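Local coordinates for INSIG protein homolog (Mycobacterium vanbaalenii PYR-1, PDB 4XU6) that binds diacylglycerol in the membrane as a homotrimer of six-helix subunits related to the sterol-sensing Insig proteins, at residues A[16-21]-A[85-90]; A[110-115]-A[167-172]. All coordinates share one frame; numbering follows the deposited sequence.

Interaction 1: residues A[16-21]-A[85-90]; sequences AVAALI and AVVGTY. With TDA (N-tridecanoic acid), chain E.
The methyl CB of Ala18 meets CG2 of Val87 at 3.8 Å, and beside this pair the tail of the bound tridecanoic acid runs between the two helices. Their axes stay 10.1 Å apart and diverge by only 19°, so residues 16-21 and 85-90 run nearly parallel, as two walls of a slot. Val87 points its CB toward the other helix; with CG1 anti to the backbone N (chi1 174°), it is the remaining branch, CG2, that reaches Ala18. Alanine suits the opposite wall because its single methyl serves two neighbours: CB of Ala18 also lies 3.5 Å from C30 of the fatty acid. From the second helix Val86 adds its CG1, 3.8 Å from C31.

Tyr90 spans the slot. Its CG is anti to the backbone N (chi1 -163°), which sends the ring across to the far helix, where OH comes within 3.8 Å of the carbonyl O of Ala19, a packing contact. C27 of the fatty acid lies obliquely off the ring, 3.7 Å from CE2, and OH touches C22 near the head of the fatty acid at 3.4 Å. The ring of Tyr90 also packs edge-to-face with His26, a diacylglycerol-binding residue, while Phe49 of helix 48-64 touches both Ala19 and Tyr90.

No hydrogen bond joins the segments. The chemistry is that of a lipid pocket: small and branched apolar groups accommodate the tail by shape, and the one aromatic with a polar end stands toward the head of the chain, beside the binding histidine.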
loop_
_atom_site.group_PDB
_atom_site.type_symbol
_atom_site.label_atom_id
_atom_site.label_comp_id
_atom_site.label_asym_id
_atom_site.label_seq_id
_atom_site.Cartn_x
_atom_site.Cartn_y
_atom_site.Cartn_z
ATOM N N ALA A 16 22.931 -2.080 1.025
ATOM C CA ALA A 16 23.596 -0.807 0.742
ATOM C C ALA A 16 22.852 0.013 -0.313
ATOM O O ALA A 16 22.686 1.223 -0.157
ATOM C CB ALA A 16 25.047 -1.041 0.304
ATOM N N VAL A 17 22.423 -0.638 -1.391
ATOM C CA VAL A 17 21.729 0.081 -2.464
ATOM C C VAL A 17 20.375 0.596 -1.978
ATOM O O VAL A 17 20.033 1.749 -2.204
ATOM C CB VAL A 17 21.533 -0.795 -3.719
ATOM C CG1 VAL A 17 20.590 -0.121 -4.718
ATOM C CG2 VAL A 17 22.887 -1.109 -4.369
ATOM N N ALA A 18 19.613 -0.258 -1.302
ATOM C CA ALA A 18 18.330 0.170 -0.754
ATOM C C ALA A 18 18.498 1.314 0.249
ATOM O O ALA A 18 17.709 2.253 0.261
ATOM C CB ALA A 18 17.604 -1.009 -0.119
ATOM N N ALA A 19 19.527 1.235 1.090
ATOM C CA ALA A 19 19.809 2.296 2.056
ATOM C C ALA A 19 20.101 3.635 1.383
ATOM O O ALA A 19 19.626 4.677 1.838
ATOM C CB ALA A 19 20.973 1.909 2.975
ATOM N N LEU A 20 20.897 3.611 0.313
ATOM C CA LEU A 20 21.244 4.846 -0.400
ATOM C C LEU A 20 20.003 5.497 -1.015
ATOM O O LEU A 20 19.871 6.720 -1.025
ATOM C CB LEU A 20 22.280 4.566 -1.489
ATOM C CG LEU A 20 23.694 4.251 -0.993
ATOM C CD1 LEU A 20 24.592 3.793 -2.132
ATOM C CD2 LEU A 20 24.283 5.472 -0.279
ATOM N N ILE A 21 19.091 4.677 -1.526
ATOM C CA ILE A 21 17.866 5.212 -2.121
ATOM C C ILE A 21 16.988 5.840 -1.040
ATOM O O ILE A 21 16.486 6.956 -1.201
ATOM C CB ILE A 21 17.076 4.115 -2.871
ATOM C CG1 ILE A 21 17.849 3.653 -4.110
ATOM C CG2 ILE A 21 15.676 4.625 -3.275
ATOM C CD1 ILE A 21 17.336 2.317 -4.694
ATOM N N ALA A 85 8.642 -3.924 -0.341
ATOM C CA ALA A 85 7.801 -3.407 0.744
ATOM C C ALA A 85 8.612 -2.504 1.671
ATOM O O ALA A 85 8.139 -1.448 2.090
ATOM C CB ALA A 85 7.167 -4.555 1.537
ATOM N N VAL A 86 9.831 -2.926 1.995
ATOM C CA VAL A 86 10.693 -2.140 2.886
ATOM C C VAL A 86 11.147 -0.842 2.209
ATOM O O VAL A 86 11.094 0.234 2.800
ATOM C CB VAL A 86 11.918 -2.962 3.366
ATOM C CG1 VAL A 86 12.884 -2.066 4.158
ATOM C CG2 VAL A 86 11.449 -4.117 4.245
ATOM N N VAL A 87 11.564 -0.938 0.955
ATOM C CA VAL A 87 11.949 0.267 0.229
ATOM C C VAL A 87 10.763 1.218 0.027
ATOM O O VAL A 87 10.901 2.419 0.202
ATOM C CB VAL A 87 12.613 -0.050 -1.116
ATOM C CG1 VAL A 87 12.862 1.237 -1.897
ATOM C CG2 VAL A 87 13.936 -0.777 -0.883
ATOM N N GLY A 88 9.597 0.683 -0.328
ATOM C CA GLY A 88 8.424 1.527 -0.493
ATOM C C GLY A 88 8.043 2.207 0.805
ATOM O O GLY A 88 7.657 3.373 0.814
ATOM N N THR A 89 8.162 1.486 1.915
ATOM C CA THR A 89 7.826 2.055 3.220
ATOM C C THR A 89 8.829 3.142 3.593
ATOM O O THR A 89 8.466 4.200 4.098
ATOM C CB THR A 89 7.804 0.959 4.305
ATOM O OG1 THR A 89 6.838 -0.041 3.950
ATOM C CG2 THR A 89 7.431 1.541 5.657
ATOM N N TYR A 90 10.101 2.858 3.339
ATOM C CA TYR A 90 11.192 3.797 3.603
ATOM C C TYR A 90 10.961 5.119 2.850
ATOM O O TYR A 90 10.963 6.210 3.456
ATOM C CB TYR A 90 12.495 3.125 3.150
ATOM C CG TYR A 90 13.807 3.705 3.661
ATOM C CD1 TYR A 90 13.902 5.005 4.145
ATOM C CD2 TYR A 90 14.961 2.928 3.633
ATOM C CE1 TYR A 90 15.131 5.513 4.597
ATOM C CE2 TYR A 90 16.172 3.422 4.082
ATOM C CZ TYR A 90 16.252 4.702 4.555
ATOM O OH TYR A 90 17.476 5.167 4.985
HETATM O O21 TDA E . 16.199 6.675 8.644
HETATM O O22 TDA E . 18.450 7.150 8.999
HETATM C C21 TDA E . 17.610 6.297 8.710
HETATM C C22 TDA E . 18.046 4.904 8.362
HETATM C C23 TDA E . 16.864 3.930 8.351
HETATM C C24 TDA E . 17.285 2.553 7.836
HETATM C C25 TDA E . 16.135 1.549 7.931
HETATM C C26 TDA E . 16.524 0.172 7.398
HETATM C C27 TDA E . 16.704 0.273 5.891
HETATM C C28 TDA E . 17.060 -1.057 5.266
HETATM C C29 TDA E . 17.380 -0.851 3.795
HETATM C C30 TDA E . 17.679 -2.206 3.180
HETATM C C31 TDA E . 16.417 -3.055 3.161
HETATM C C32 TDA E . 16.642 -4.344 2.379
HETATM C C33 TDA E . 15.658 -5.423 2.812
#

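Interaction 2: residues A[110-115]-A[167-172]. With TDA (N-tridecanoic acid), chain E; TDA (N-tridecanoic acid), chain F.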
loop_
_atom_site.group_PDB
_atom_site.type_symbol
_atom_site.label_atom_id
_atom_site.label_comp_id
_atom_site.label_asym_id
_atom_site.label_seq_id
_atom_site.Cartn_x
_atom_site.Cartn_y
_atom_site.Cartn_z
ATOM N N ALA A 110 1.489 -0.166 10.256
ATOM C CA ALA A 110 0.569 -1.004 9.481
ATOM C C ALA A 110 1.311 -1.694 8.344
ATOM O O ALA A 110 1.110 -2.871 8.091
ATOM C CB ALA A 110 -0.602 -0.173 8.935
ATOM N N ALA A 111 2.169 -0.952 7.653
ATOM C CA ALA A 111 2.944 -1.523 6.556
ATOM C C ALA A 111 3.852 -2.631 7.070
ATOM O O ALA A 111 3.984 -3.679 6.440
ATOM C CB ALA A 111 3.766 -0.434 5.860
ATOM N N ALA A 112 4.463 -2.406 8.229
ATOM C CA ALA A 112 5.348 -3.401 8.826
ATOM C C ALA A 112 4.593 -4.657 9.272
ATOM O O ALA A 112 5.076 -5.777 9.100
ATOM C CB ALA A 112 6.110 -2.791 10.009
ATOM N N ALA A 113 3.415 -4.470 9.861
ATOM C CA ALA A 113 2.599 -5.606 10.289
ATOM C C ALA A 113 2.161 -6.438 9.090
ATOM O O ALA A 113 2.183 -7.672 9.135
ATOM C CB ALA A 113 1.383 -5.134 11.079
ATOM N N ILE A 114 1.749 -5.767 8.018
ATOM C CA ILE A 114 1.308 -6.487 6.825
ATOM C C ILE A 114 2.472 -7.255 6.196
ATOM O O ILE A 114 2.322 -8.415 5.798
ATOM C CB ILE A 114 0.643 -5.547 5.810
ATOM C CG1 ILE A 114 -0.740 -5.115 6.326
ATOM C CG2 ILE A 114 0.500 -6.229 4.446
ATOM C CD1 ILE A 114 -1.306 -3.873 5.642
ATOM N N THR A 115 3.633 -6.611 6.126
ATOM C CA THR A 115 4.845 -7.265 5.619
ATOM C C THR A 115 5.138 -8.551 6.391
ATOM O O THR A 115 5.371 -9.605 5.797
ATOM C CB THR A 115 6.063 -6.305 5.693
ATOM O OG1 THR A 115 5.766 -5.128 4.946
ATOM C CG2 THR A 115 7.321 -6.956 5.105
ATOM N N LEU A 167 9.854 0.700 10.950
ATOM C CA LEU A 167 10.636 0.604 9.713
ATOM C C LEU A 167 11.765 -0.414 9.867
ATOM O O LEU A 167 11.929 -1.288 9.021
ATOM C CB LEU A 167 11.178 1.973 9.268
ATOM C CG LEU A 167 12.083 2.010 8.026
ATOM C CD1 LEU A 167 11.368 1.444 6.810
ATOM C CD2 LEU A 167 12.584 3.453 7.760
ATOM N N TYR A 168 12.532 -0.308 10.949
ATOM C CA TYR A 168 13.601 -1.274 11.210
ATOM C C TYR A 168 13.033 -2.673 11.430
ATOM O O TYR A 168 13.620 -3.662 10.993
ATOM C CB TYR A 168 14.449 -0.846 12.417
ATOM C CG TYR A 168 15.552 0.153 12.090
ATOM C CD1 TYR A 168 16.677 -0.245 11.369
ATOM C CD2 TYR A 168 15.475 1.482 12.509
ATOM C CE1 TYR A 168 17.699 0.656 11.065
ATOM C CE2 TYR A 168 16.506 2.405 12.209
ATOM C CZ TYR A 168 17.613 1.967 11.480
ATOM O OH TYR A 168 18.644 2.838 11.164
ATOM N N PHE A 169 11.887 -2.763 12.099
ATOM C CA PHE A 169 11.270 -4.075 12.315
ATOM C C PHE A 169 11.015 -4.791 10.982
ATOM O O PHE A 169 11.380 -5.948 10.812
ATOM C CB PHE A 169 9.964 -3.952 13.109
ATOM C CG PHE A 169 9.225 -5.265 13.247
ATOM C CD1 PHE A 169 9.562 -6.164 14.258
ATOM C CD2 PHE A 169 8.228 -5.615 12.340
ATOM C CE1 PHE A 169 8.891 -7.390 14.373
ATOM C CE2 PHE A 169 7.551 -6.826 12.450
ATOM C CZ PHE A 169 7.888 -7.720 13.465
ATOM N N ALA A 170 10.393 -4.089 10.037
ATOM C CA ALA A 170 10.125 -4.652 8.716
ATOM C C ALA A 170 11.422 -5.029 8.007
ATOM O O ALA A 170 11.499 -6.064 7.369
ATOM C CB ALA A 170 9.304 -3.666 7.857
ATOM N N PHE A 171 12.434 -4.174 8.117
ATOM C CA PHE A 171 13.768 -4.477 7.600
ATOM C C PHE A 171 14.299 -5.817 8.159
ATOM O O PHE A 171 14.728 -6.691 7.398
ATOM C CB PHE A 171 14.706 -3.290 7.913
ATOM C CG PHE A 171 16.183 -3.587 7.731
ATOM C CD1 PHE A 171 16.667 -4.180 6.567
ATOM C CD2 PHE A 171 17.084 -3.239 8.729
ATOM C CE1 PHE A 171 18.037 -4.442 6.411
ATOM C CE2 PHE A 171 18.453 -3.487 8.588
ATOM C CZ PHE A 171 18.931 -4.074 7.430
ATOM N N GLY A 172 14.255 -5.986 9.477
ATOM C CA GLY A 172 14.706 -7.235 10.082
ATOM C C GLY A 172 13.945 -8.472 9.608
ATOM O O GLY A 172 14.540 -9.523 9.338
HETATM O O21 TDA E . 16.199 6.675 8.644
HETATM O O22 TDA E . 18.450 7.150 8.999
HETATM C C21 TDA E . 17.610 6.297 8.710
HETATM C C22 TDA E . 18.046 4.904 8.362
HETATM C C23 TDA E . 16.864 3.930 8.351
HETATM C C24 TDA E . 17.285 2.553 7.836
HETATM C C25 TDA E . 16.135 1.549 7.931
HETATM C C26 TDA E . 16.524 0.172 7.398
HETATM C C27 TDA E . 16.704 0.273 5.891
HETATM C C28 TDA E . 17.060 -1.057 5.266
HETATM C C29 TDA E . 17.380 -0.851 3.795
HETATM C C30 TDA E . 17.679 -2.206 3.180
HETATM C C31 TDA E . 16.417 -3.055 3.161
HETATM C C32 TDA E . 16.642 -4.344 2.379
HETATM C C33 TDA E . 15.658 -5.423 2.812
HETATM C C21 TDA F . 22.396 6.071 10.694
HETATM C C22 TDA F . 22.784 4.760 11.340
HETATM C C23 TDA F . 22.051 3.584 10.714
HETATM C C24 TDA F . 22.373 2.302 11.480
HETATM C C25 TDA F . 21.618 1.102 10.925
HETATM C C26 TDA F . 21.613 -0.062 11.915
HETATM C C27 TDA F . 23.029 -0.386 12.378
HETATM C C28 TDA F . 23.017 -1.410 13.503
HETATM C C29 TDA F . 23.895 -2.595 13.132
HETATM C C30 TDA F . 25.335 -2.148 12.908
HETATM C C31 TDA F . 26.087 -3.198 12.099
HETATM C C32 TDA F . 25.854 -4.594 12.669
HETATM C C33 TDA F . 26.892 -5.580 12.148
#
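The backbones of residues 110-115 and 167-172, both transmembrane helices, come together most closely at Ala112 and Ala170, whose CA atoms are 4.9 Å apart. Alanine suits both positions, since side chains of a single methyl let the backbones come this near: each points its CB toward the partner helix, and the two methyls meet at 3.9 Å. Phe169 closes in on the methyl of Ala112 from beside Ala170. Its ring is turned so that CB of Ala112 sits at the edge, near the ring plane, 4.2 Å from CD2; Ala125 and Ala132 of helix 122-144 pack against Phe169.

Thr115 deals with its polar end inside its own helix, OG1 donating to the carbonyl O of Ala111 at 2.7 Å from the opposite face of the carbonyl plane to Thr115 N.

On the side facing the ligand stand two further aromatics. Phe171, its CG anti to the backbone N (chi1 166°), lays one face against the fatty acid, with CD1 3.4 Å from C28. Tyr168 likewise offers a face to C25 of the same fatty acid, and its OH, hydrogen-bonded to Glu139, lies 3.5 Å from C25 of a second tridecanoic acid.

The chemistry divides helix 164-184 by side: alanine methyls, with the edge of Phe169 beside them, make a close apolar contact with no hydrogen bond across the interface, whereas the faces of Tyr168 and Phe171 provide a broad, lipid-compatible surface for the acyl chain.

Interactions 1 and 2 lie with their centres 12 Å apart and share one tridecanoic acid: interaction 1 supplies Ala18, Val86 and Tyr90 to its pocket, interaction 2 Tyr168 and Phe171. They also touch directly; helices 76-96 and 101-119 follow each other in the chain and pack side by side. Thr89 OG1 packs 3.6 Å from Ala111 CB, and Ala85 CB 3.7 Å from Thr115 OG1, so each threonine meets an alanine of the other helix. Val86 CG2 lies 3.7 Å from the carbonyl O of Ala170, bringing helix 164-184 against helix 76-96. Of the four helices in these contacts, 5-29, 76-96 and 164-184 line the pocket, with helix 48-64 also contributing, while helix 101-119 backs two of them.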